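Local coordinates for protein thermostable monoacylglycerol lipase (Bacillus, PDB 4LHE) that probably hydrolyses monoacylglycerols to glycerol and fatty acid, as expected of a thermostable bacterial lipase with the alpha/beta hydrolase fold, at residues Met236-Glu239 / Arg240-Phe244; Asp205-Phe208 / Gln209-Ser213; Ser147-Asn151 / Pro152-Glu156. All coordinates share one frame; numbering follows the deposited sequence.

The three local contacts are well separated in an alpha/beta hydrolase fold. Interactions 1 and 2 lie on helices 234-247 and 202-210, both of which touch strands 188-193 and 216-221 of the main sheet; their centres are 20 Å apart and their nearest atoms about 9 Å. Interaction 3 belongs to the loop between strands 141-143 and 161-163, its centre 21 Å from that of interaction 1 and 29 Å from that of interaction 2. It is the one beside the probable active site: Glu156 lies near, without touching, the likely triad of Ser97, His226 and Asp196, and its side chain is about 4 Å from a bound sulfate.

Interaction 1: residues Met236-Glu239 / Arg240-Phe244; sequences MIIE and RSLEF
Ile237 O is gripped twice by Ser241, from opposite faces of its carbonyl plane. The hydroxyl gives the shorter bond, Ser241 OG to Ile237 O at 2.6 Å, and the backbone supplies the other, Ser241 N to Ile237 O at 3.1 Å with a bent N-H...O angle of 147°. The hydroxyl can fold back because OG stands beside its own backbone N (chi1 -60°), facing the preceding turn. All this lies within helix 234-247, which follows the last strand of the alpha/beta hydrolase sheet. Other i to i+4 bonds continue the helical pattern: Arg240 N to Met236 O is 2.9 Å and straighter at 165°, and Leu242 N to Ile238 O and Glu243 N to Glu239 O follow in turn. An alanine in place of Ser241 would remove OG and would probably leave Ile237 O with the bent amide bond as its sole partner within this turn.

Ser241 also touches Phe191 of strand 188-193 and Tyr43 of helix 37-45, placing the carbonyl that accepts two hydrogen bonds on the buried side of the helix. Ile238 and Leu242 run side by side in the same direction, Ile238 CG2 meeting Leu242 CD1 at 4.0 Å, and both rest on helix 37-45. Further round, Met236 and Arg240 share Val219 of strand 216-221. The Arg240 chain bends at chi2 and chi3, while Met236 is extended; the sulfur-bound methyl Met236 CE approaches the guanidinium obliquely, 4.3 Å from Arg240 NE.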
ATOM      1  N   MET A 236      -1.438  17.226   1.069  1.00 33.88           N
ATOM      2  CA  MET A 236      -2.664  16.998   1.821  1.00 34.48           C
ATOM      3  C   MET A 236      -2.658  15.618   2.521  1.00 33.72           C
ATOM      4  O   MET A 236      -3.013  15.498   3.699  1.00 33.36           O
ATOM      5  CB  MET A 236      -3.878  17.160   0.897  1.00 36.24           C
ATOM      6  CG  MET A 236      -5.184  16.740   1.533  1.00 38.03           C
ATOM      7  SD  MET A 236      -6.656  17.109   0.557  1.00 40.90           S
ATOM      8  CE  MET A 236      -7.910  16.823   1.817  1.00 38.93           C
ATOM      9  N   ILE A 237      -2.225  14.585   1.812  1.00 32.75           N
ATOM     10  CA  ILE A 237      -2.075  13.267   2.434  1.00 31.74           C
ATOM     11  C   ILE A 237      -1.123  13.283   3.621  1.00 30.34           C
ATOM     12  O   ILE A 237      -1.400  12.680   4.663  1.00 29.91           O
ATOM     13  CB  ILE A 237      -1.567  12.222   1.422  1.00 31.26           C
ATOM     14  CG1 ILE A 237      -2.565  12.069   0.269  1.00 32.17           C
ATOM     15  CG2 ILE A 237      -1.335  10.870   2.116  1.00 29.92           C
ATOM     16  CD1 ILE A 237      -2.034  11.153  -0.879  1.00 31.40           C
ATOM     17  N   ILE A 238       0.009  13.965   3.462  1.00 29.91           N
ATOM     18  CA  ILE A 238       0.999  14.037   4.521  1.00 28.79           C
ATOM     19  C   ILE A 238       0.469  14.800   5.750  1.00 29.41           C
ATOM     20  O   ILE A 238       0.613  14.336   6.884  1.00 28.65           O
ATOM     21  CB  ILE A 238       2.327  14.647   4.000  1.00 28.47           C
ATOM     22  CG1 ILE A 238       3.091  13.617   3.143  1.00 26.78           C
ATOM     23  CG2 ILE A 238       3.186  15.128   5.163  1.00 26.99           C
ATOM     24  CD1 ILE A 238       4.202  14.212   2.239  1.00 26.41           C
ATOM     25  N   GLU A 239      -0.147  15.953   5.518  1.00 30.74           N
ATOM     26  CA  GLU A 239      -0.620  16.831   6.594  1.00 31.85           C
ATOM     27  C   GLU A 239      -1.813  16.222   7.353  1.00 32.24           C
ATOM     28  O   GLU A 239      -1.882  16.297   8.586  1.00 31.87           O
ATOM     29  CB  GLU A 239      -0.949  18.222   6.001  1.00 33.10           C
ATOM     30  CG  GLU A 239      -1.686  19.201   6.908  1.00 35.50           C
ATOM     31  CD  GLU A 239      -1.938  20.562   6.229  1.00 38.42           C
ATOM     32  OE1 GLU A 239      -1.764  20.668   4.984  1.00 36.84           O
ATOM     33  OE2 GLU A 239      -2.303  21.526   6.948  1.00 38.74           O
ATOM     34  N   ARG A 240      -2.735  15.588   6.628  1.00 32.63           N
ATOM     35  CA  ARG A 240      -3.866  14.926   7.275  1.00 33.36           C
ATOM     36  C   ARG A 240      -3.449  13.669   8.041  1.00 32.19           C
ATOM     37  O   ARG A 240      -4.042  13.344   9.071  1.00 32.37           O
ATOM     38  CB  ARG A 240      -4.964  14.592   6.258  1.00 35.23           C
ATOM     39  CG  ARG A 240      -5.748  15.798   5.782  1.00 37.25           C
ATOM     40  CD  ARG A 240      -6.810  16.229   6.803  1.00 39.18           C
ATOM     41  NE  ARG A 240      -8.088  16.482   6.138  1.00 41.28           N
ATOM     42  CZ  ARG A 240      -9.194  15.789   6.373  1.00 40.75           C
ATOM     43  NH1 ARG A 240      -9.183  14.812   7.274  1.00 40.11           N
ATOM     44  NH2 ARG A 240     -10.309  16.070   5.712  1.00 42.57           N
ATOM     45  N   SER A 241      -2.442  12.957   7.539  1.00 30.52           N
ATOM     46  CA  SER A 241      -1.959  11.773   8.233  1.00 29.49           C
ATOM     47  C   SER A 241      -1.254  12.145   9.545  1.00 29.12           C
ATOM     48  O   SER A 241      -1.442  11.488  10.576  1.00 29.31           O
ATOM     49  CB  SER A 241      -1.029  10.953   7.321  1.00 27.90           C
ATOM     50  OG  SER A 241      -1.707  10.534   6.142  1.00 28.78           O
ATOM     51  N   LEU A 242      -0.416  13.175   9.489  1.00 28.80           N
ATOM     52  CA  LEU A 242       0.301  13.673  10.666  1.00 28.50           C
ATOM     53  C   LEU A 242      -0.671  14.083  11.765  1.00 29.93           C
ATOM     54  O   LEU A 242      -0.438  13.814  12.944  1.00 30.54           O
ATOM     55  CB  LEU A 242       1.179  14.866  10.260  1.00 28.04           C
ATOM     56  CG  LEU A 242       2.467  14.396   9.578  1.00 27.58           C
ATOM     57  CD1 LEU A 242       3.358  15.515   9.107  1.00 27.44           C
ATOM     58  CD2 LEU A 242       3.237  13.514  10.546  1.00 26.55           C
ATOM     59  N   GLU A 243      -1.751  14.751  11.363  1.00 31.68           N
ATOM     60  CA  GLU A 243      -2.832  15.138  12.267  1.00 32.43           C
ATOM     61  C   GLU A 243      -3.490  13.870  12.837  1.00 32.62           C
ATOM     62  O   GLU A 243      -3.722  13.778  14.049  1.00 32.59           O
ATOM     63  CB  GLU A 243      -3.831  16.015  11.496  1.00 33.77           C
ATOM     64  CG  GLU A 243      -5.127  16.336  12.216  1.00 36.02           C
ATOM     65  CD  GLU A 243      -6.206  16.906  11.294  1.00 38.09           C
ATOM     66  OE1 GLU A 243      -7.395  16.787  11.658  1.00 39.50           O
ATOM     67  OE2 GLU A 243      -5.878  17.474  10.221  1.00 37.66           O
ATOM     68  N   PHE A 244      -3.743  12.885  11.973  1.00 31.92           N
ATOM     69  CA  PHE A 244      -4.286  11.591  12.398  1.00 32.00           C
ATOM     70  C   PHE A 244      -3.359  10.910  13.414  1.00 30.29           C
ATOM     71  O   PHE A 244      -3.812  10.469  14.479  1.00 31.44           O
ATOM     72  CB  PHE A 244      -4.551  10.680  11.186  1.00 31.96           C
ATOM     73  CG  PHE A 244      -5.072   9.286  11.537  1.00 31.21           C
ATOM     74  CD1 PHE A 244      -4.220   8.188  11.528  1.00 30.36           C
ATOM     75  CD2 PHE A 244      -6.416   9.078  11.835  1.00 33.04           C
ATOM     76  CE1 PHE A 244      -4.683   6.917  11.826  1.00 30.50           C
ATOM     77  CE2 PHE A 244      -6.885   7.803  12.140  1.00 32.58           C
ATOM     78  CZ  PHE A 244      -6.018   6.719  12.128  1.00 31.48           C
TER

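Interaction 2: residues Asp205-Phe208 / Gln209-Ser213; sequences DIIF and QGISS
Gln209 and Phe208 meet through their side chains although they are neighbours in sequence. Gln209 CG lies beside its own backbone N, and a second bend at chi2 (-58°) turns the amide back to the rim of the phenyl ring. There NE2 of Gln209 is 3.7 Å from CD2 of Phe208; Gln209 CD lies in the ring plane, and the amide stands nearly perpendicular to the ring, their planes 80° apart. The first torsion, which keeps CG beside the backbone N, also lays Gln209 CG 3.2 Å from Asp205 O, the carbonyl that also receives Gln209 N at 2.8 Å. This is the last turn of helix 202-210, the crossover of a beta-alpha-beta unit between strands 188-193 and 216-221. Phe208 faces both strands through Ile190 and Ile218, and Lys216 makes a cation-pi contact with its ring and a hydrogen bond to Phe208 O. Ile211 is the first residue to leave helical geometry, yet its amide still bonds Ile207 O at 3.1 Å, almost in line with the carbonyl. Its CG1, set between the backbone N and the carbonyl carbon (chi1 60°), comes to 3.4 Å from that oxygen, Ile207 O. Ile211 CG2 barely reaches Ile207 CG2, at 4.5 Å.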
ATOM      1  N   ASP A 205     -15.859   2.767   0.395  1.00 38.23           N
ATOM      2  CA  ASP A 205     -17.118   2.489   1.089  1.00 39.21           C
ATOM      3  C   ASP A 205     -17.182   1.070   1.649  1.00 38.70           C
ATOM      4  O   ASP A 205     -17.659   0.863   2.764  1.00 39.66           O
ATOM      5  CB  ASP A 205     -18.297   2.769   0.156  1.00 41.14           C
ATOM      6  CG  ASP A 205     -18.369   4.220  -0.253  1.00 42.31           C
ATOM      7  OD1 ASP A 205     -18.308   5.076   0.643  1.00 42.91           O
ATOM      8  OD2 ASP A 205     -18.471   4.516  -1.466  1.00 43.44           O
ATOM      9  N   ILE A 206     -16.680   0.102   0.888  1.00 37.37           N
ATOM     10  CA  ILE A 206     -16.626  -1.292   1.333  1.00 37.03           C
ATOM     11  C   ILE A 206     -15.708  -1.463   2.541  1.00 36.90           C
ATOM     12  O   ILE A 206     -16.016  -2.215   3.480  1.00 36.57           O
ATOM     13  CB  ILE A 206     -16.138  -2.208   0.189  1.00 37.10           C
ATOM     14  CG1 ILE A 206     -17.106  -2.108  -1.001  1.00 39.24           C
ATOM     15  CG2 ILE A 206     -15.981  -3.640   0.673  1.00 36.61           C
ATOM     16  CD1 ILE A 206     -16.497  -2.482  -2.362  1.00 39.53           C
ATOM     17  N   ILE A 207     -14.570  -0.772   2.508  1.00 34.99           N
ATOM     18  CA  ILE A 207     -13.658  -0.767   3.642  1.00 35.02           C
ATOM     19  C   ILE A 207     -14.367  -0.115   4.830  1.00 35.63           C
ATOM     20  O   ILE A 207     -14.423  -0.688   5.922  1.00 35.89           O
ATOM     21  CB  ILE A 207     -12.344  -0.018   3.285  1.00 33.65           C
ATOM     22  CG1 ILE A 207     -11.551  -0.830   2.253  1.00 32.15           C
ATOM     23  CG2 ILE A 207     -11.506   0.246   4.541  1.00 33.21           C
ATOM     24  CD1 ILE A 207     -10.409  -0.066   1.587  1.00 30.64           C
ATOM     25  N   PHE A 208     -14.947   1.058   4.590  1.00 36.35           N
ATOM     26  CA  PHE A 208     -15.619   1.823   5.636  1.00 37.67           C
ATOM     27  C   PHE A 208     -16.757   1.026   6.306  1.00 39.69           C
ATOM     28  O   PHE A 208     -16.919   1.061   7.534  1.00 39.60           O
ATOM     29  CB  PHE A 208     -16.126   3.155   5.065  1.00 38.80           C
ATOM     30  CG  PHE A 208     -16.787   4.053   6.083  1.00 40.76           C
ATOM     31  CD1 PHE A 208     -16.060   5.046   6.735  1.00 40.03           C
ATOM     32  CD2 PHE A 208     -18.141   3.922   6.367  1.00 42.60           C
ATOM     33  CE1 PHE A 208     -16.671   5.879   7.659  1.00 41.83           C
ATOM     34  CE2 PHE A 208     -18.757   4.751   7.293  1.00 43.08           C
ATOM     35  CZ  PHE A 208     -18.026   5.729   7.938  1.00 42.42           C
ATOM     36  N   GLN A 209     -17.529   0.291   5.512  1.00 39.94           N
ATOM     37  CA  GLN A 209     -18.638  -0.471   6.076  1.00 40.61           C
ATOM     38  C   GLN A 209     -18.160  -1.764   6.724  1.00 40.40           C
ATOM     39  O   GLN A 209     -18.686  -2.177   7.760  1.00 41.03           O
ATOM     40  CB  GLN A 209     -19.727  -0.737   5.021  1.00 42.11           C
ATOM     41  CG  GLN A 209     -20.353   0.525   4.392  1.00 43.22           C
ATOM     42  CD  GLN A 209     -20.989   1.488   5.408  1.00 45.48           C
ATOM     43  OE1 GLN A 209     -21.202   1.146   6.577  1.00 46.09           O
ATOM     44  NE2 GLN A 209     -21.298   2.703   4.952  1.00 46.39           N
ATOM     45  N   GLY A 210     -17.137  -2.383   6.145  1.00 38.86           N
ATOM     46  CA  GLY A 210     -16.698  -3.698   6.589  1.00 37.58           C
ATOM     47  C   GLY A 210     -15.893  -3.762   7.879  1.00 38.11           C
ATOM     48  O   GLY A 210     -15.861  -4.817   8.541  1.00 38.19           O
ATOM     49  N   ILE A 211     -15.213  -2.669   8.230  1.00 37.30           N
ATOM     50  CA  ILE A 211     -14.430  -2.656   9.467  1.00 37.80           C
ATOM     51  C   ILE A 211     -15.321  -2.382  10.668  1.00 39.15           C
ATOM     52  O   ILE A 211     -16.359  -1.720  10.556  1.00 40.23           O
ATOM     53  CB  ILE A 211     -13.291  -1.607   9.447  1.00 36.45           C
ATOM     54  CG1 ILE A 211     -13.881  -0.199   9.265  1.00 37.19           C
ATOM     55  CG2 ILE A 211     -12.262  -1.963   8.356  1.00 34.71           C
ATOM     56  CD1 ILE A 211     -12.848   0.904   9.069  1.00 36.19           C
ATOM     57  N   SER A 212     -14.899  -2.880  11.826  1.00 39.73           N
ATOM     58  CA  SER A 212     -15.668  -2.698  13.053  1.00 40.66           C
ATOM     59  C   SER A 212     -15.137  -1.511  13.866  1.00 40.94           C
ATOM     60  O   SER A 212     -15.626  -1.227  14.967  1.00 40.62           O
ATOM     61  CB  SER A 212     -15.646  -3.986  13.869  1.00 41.35           C
ATOM     62  OG  SER A 212     -16.139  -5.064  13.098  1.00 42.42           O
ATOM     63  N   SER A 213     -14.137  -0.828  13.299  1.00 39.27           N
ATOM     64  CA  SER A 213     -13.614   0.441  13.807  1.00 38.53           C
ATOM     65  C   SER A 213     -14.707   1.455  14.166  1.00 40.08           C
ATOM     66  O   SER A 213     -15.585   1.745  13.349  1.00 40.31           O
ATOM     67  CB  SER A 213     -12.702   1.058  12.742  1.00 37.87           C
ATOM     68  OG  SER A 213     -11.686   0.145  12.367  1.00 36.62           O
TER

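Interaction 3: residues Ser147-Asn151 / Pro152-Glu156; sequences SDLKN and PDVKE
The hydroxyl of Ser147 donates a hydrogen bond to the carboxylate of Glu156, with Ser147 OG 2.8 Å from Glu156 OE2. The oxygen is met on its anti side, only 16° out of the carboxylate plane. A water supplies a hydrogen to Ser147 OG at 2.5 Å, so the hydroxyl both gives and receives; the same water accepts a weak bond from Glu156 N. Where the chain turns back, Asp153 N reaches Asn151 OD1 at 3.3 Å. The N-H points almost straight at the oxygen (166°), but the donor sits well above the amide's carbonyl plane, 59° out of it.

That bond closes an Asx turn around Pro152, and Asp148 centres an inverse gamma turn whose Leu149 N to Ser147 O bond is weak; both bends belong to the loop between strands 141-143 and 161-163. With CG anti to its backbone N, Asn151 carries its amide to Val154, Asn151 ND2 lying 3.8 Å from Val154 CG2. The backbone amides of Lys150 and Asn151 both bond Asp231. Asp148 bonds His197 and the backbone N of His226, the probable catalytic histidine. Inside the loop, Leu149 crosses Val154 steeply, with Leu149 CD1 4.0 Å from Val154 CG2.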
ATOM      1  N   SER A 147       1.524   4.756 -15.716  1.00 54.28           N
ATOM      2  CA  SER A 147       1.096   5.233 -14.404  1.00 51.38           C
ATOM      3  C   SER A 147      -0.179   6.049 -14.487  1.00 50.55           C
ATOM      4  O   SER A 147      -0.269   6.979 -15.291  1.00 51.76           O
ATOM      5  CB  SER A 147       2.185   6.083 -13.752  1.00 49.14           C
ATOM      6  OG  SER A 147       3.396   5.366 -13.638  1.00 50.62           O
ATOM      7  N   ASP A 148      -1.162   5.714 -13.654  1.00 48.93           N
ATOM      8  CA  ASP A 148      -2.309   6.597 -13.478  1.00 48.16           C
ATOM      9  C   ASP A 148      -1.947   7.678 -12.480  1.00 46.36           C
ATOM     10  O   ASP A 148      -2.308   7.595 -11.296  1.00 44.79           O
ATOM     11  CB  ASP A 148      -3.541   5.842 -12.995  1.00 47.79           C
ATOM     12  CG  ASP A 148      -4.800   6.685 -13.067  1.00 47.66           C
ATOM     13  OD1 ASP A 148      -4.844   7.610 -13.906  1.00 48.64           O
ATOM     14  OD2 ASP A 148      -5.755   6.420 -12.299  1.00 46.35           O
ATOM     15  N   LEU A 149      -1.246   8.696 -12.979  1.00 45.79           N
ATOM     16  CA  LEU A 149      -0.719   9.801 -12.175  1.00 44.09           C
ATOM     17  C   LEU A 149      -0.978  11.087 -12.934  1.00 45.20           C
ATOM     18  O   LEU A 149      -0.688  11.172 -14.130  1.00 47.64           O
ATOM     19  CB  LEU A 149       0.791   9.632 -12.008  1.00 43.38           C
ATOM     20  CG  LEU A 149       1.452   9.694 -10.635  1.00 40.96           C
ATOM     21  CD1 LEU A 149       2.964   9.449 -10.786  1.00 41.28           C
ATOM     22  CD2 LEU A 149       1.193  11.007  -9.961  1.00 38.87           C
ATOM     23  N   LYS A 150      -1.519  12.096 -12.265  1.00 43.28           N
ATOM     24  CA  LYS A 150      -1.866  13.322 -12.970  1.00 44.13           C
ATOM     25  C   LYS A 150      -0.640  14.206 -13.221  1.00 44.71           C
ATOM     26  O   LYS A 150      -0.330  14.538 -14.372  1.00 46.45           O
ATOM     27  CB  LYS A 150      -2.944  14.089 -12.203  1.00 43.73           C
ATOM     28  CG  LYS A 150      -3.652  15.129 -13.034  1.00 44.81           C
ATOM     29  CD  LYS A 150      -4.175  16.241 -12.162  1.00 43.29           C
ATOM     30  CE  LYS A 150      -5.690  16.268 -12.118  1.00 44.21           C
ATOM     31  NZ  LYS A 150      -6.173  17.673 -11.927  1.00 43.59           N
ATOM     32  N   ASN A 151       0.038  14.585 -12.139  1.00 42.40           N
ATOM     33  CA  ASN A 151       1.284  15.349 -12.188  1.00 41.61           C
ATOM     34  C   ASN A 151       2.315  14.673 -13.091  1.00 42.86           C
ATOM     35  O   ASN A 151       2.748  13.561 -12.816  1.00 42.51           O
ATOM     36  CB  ASN A 151       1.823  15.480 -10.760  1.00 39.31           C
ATOM     37  CG  ASN A 151       3.004  16.421 -10.646  1.00 38.70           C
ATOM     38  OD1 ASN A 151       3.420  17.065 -11.616  1.00 40.27           O
ATOM     39  ND2 ASN A 151       3.560  16.503  -9.439  1.00 37.04           N
ATOM     40  N   PRO A 152       2.709  15.352 -14.185  1.00 45.57           N
ATOM     41  CA  PRO A 152       3.593  14.772 -15.198  1.00 46.22           C
ATOM     42  C   PRO A 152       5.069  14.914 -14.855  1.00 46.16           C
ATOM     43  O   PRO A 152       5.903  14.348 -15.566  1.00 47.43           O
ATOM     44  CB  PRO A 152       3.282  15.621 -16.436  1.00 49.53           C
ATOM     45  CG  PRO A 152       3.027  16.961 -15.870  1.00 48.08           C
ATOM     46  CD  PRO A 152       2.332  16.732 -14.533  1.00 45.48           C
ATOM     47  N   ASP A 153       5.393  15.654 -13.799  1.00 43.78           N
ATOM     48  CA  ASP A 153       6.801  15.870 -13.438  1.00 42.62           C
ATOM     49  C   ASP A 153       7.334  14.851 -12.427  1.00 41.45           C
ATOM     50  O   ASP A 153       8.457  14.990 -11.930  1.00 40.13           O
ATOM     51  CB  ASP A 153       7.021  17.276 -12.881  1.00 41.08           C
ATOM     52  CG  ASP A 153       6.601  18.361 -13.856  1.00 43.78           C
ATOM     53  OD1 ASP A 153       6.663  18.120 -15.084  1.00 46.00           O
ATOM     54  OD2 ASP A 153       6.209  19.450 -13.387  1.00 42.00           O
ATOM     55  N   VAL A 154       6.525  13.846 -12.106  1.00 40.82           N
ATOM     56  CA  VAL A 154       6.976  12.756 -11.242  1.00 39.18           C
ATOM     57  C   VAL A 154       6.705  11.449 -11.956  1.00 42.44           C
ATOM     58  O   VAL A 154       6.031  11.432 -12.998  1.00 44.15           O
ATOM     59  CB  VAL A 154       6.247  12.768  -9.906  1.00 37.93           C
ATOM     60  CG1 VAL A 154       6.790  13.883  -9.020  1.00 35.94           C
ATOM     61  CG2 VAL A 154       4.739  12.955 -10.136  1.00 38.53           C
ATOM     62  N   LYS A 155       7.204  10.347 -11.407  1.00 41.06           N
ATOM     63  CA  LYS A 155       6.992   9.067 -12.067  1.00 42.72           C
ATOM     64  C   LYS A 155       7.064   7.901 -11.092  1.00 41.62           C
ATOM     65  O   LYS A 155       7.635   8.017 -10.004  1.00 38.25           O
ATOM     66  CB  LYS A 155       8.009   8.887 -13.208  1.00 44.50           C
ATOM     67  CG  LYS A 155       9.411   8.526 -12.735  1.00 44.26           C
ATOM     68  CD  LYS A 155      10.482   9.014 -13.710  1.00 46.19           C
ATOM     69  CE  LYS A 155      11.859   8.424 -13.377  1.00 44.53           C
ATOM     70  NZ  LYS A 155      12.250   8.661 -11.964  1.00 41.85           N
ATOM     71  N   GLU A 156       6.455   6.786 -11.486  1.00 42.80           N
ATOM     72  CA  GLU A 156       6.566   5.526 -10.766  1.00 41.85           C
ATOM     73  C   GLU A 156       7.788   4.799 -11.309  1.00 42.47           C
ATOM     74  O   GLU A 156       8.222   5.086 -12.428  1.00 43.60           O
ATOM     75  CB  GLU A 156       5.332   4.667 -11.061  1.00 43.58           C
ATOM     76  CG  GLU A 156       4.306   4.580  -9.953  1.00 41.89           C
ATOM     77  CD  GLU A 156       3.155   3.659 -10.341  1.00 44.84           C
ATOM     78  OE1 GLU A 156       2.566   3.021  -9.435  1.00 44.01           O
ATOM     79  OE2 GLU A 156       2.839   3.578 -11.559  1.00 47.18           O
TER
HETATM   80  O   HOH W   1       5.082   7.078 -14.487  1.00 41.80           O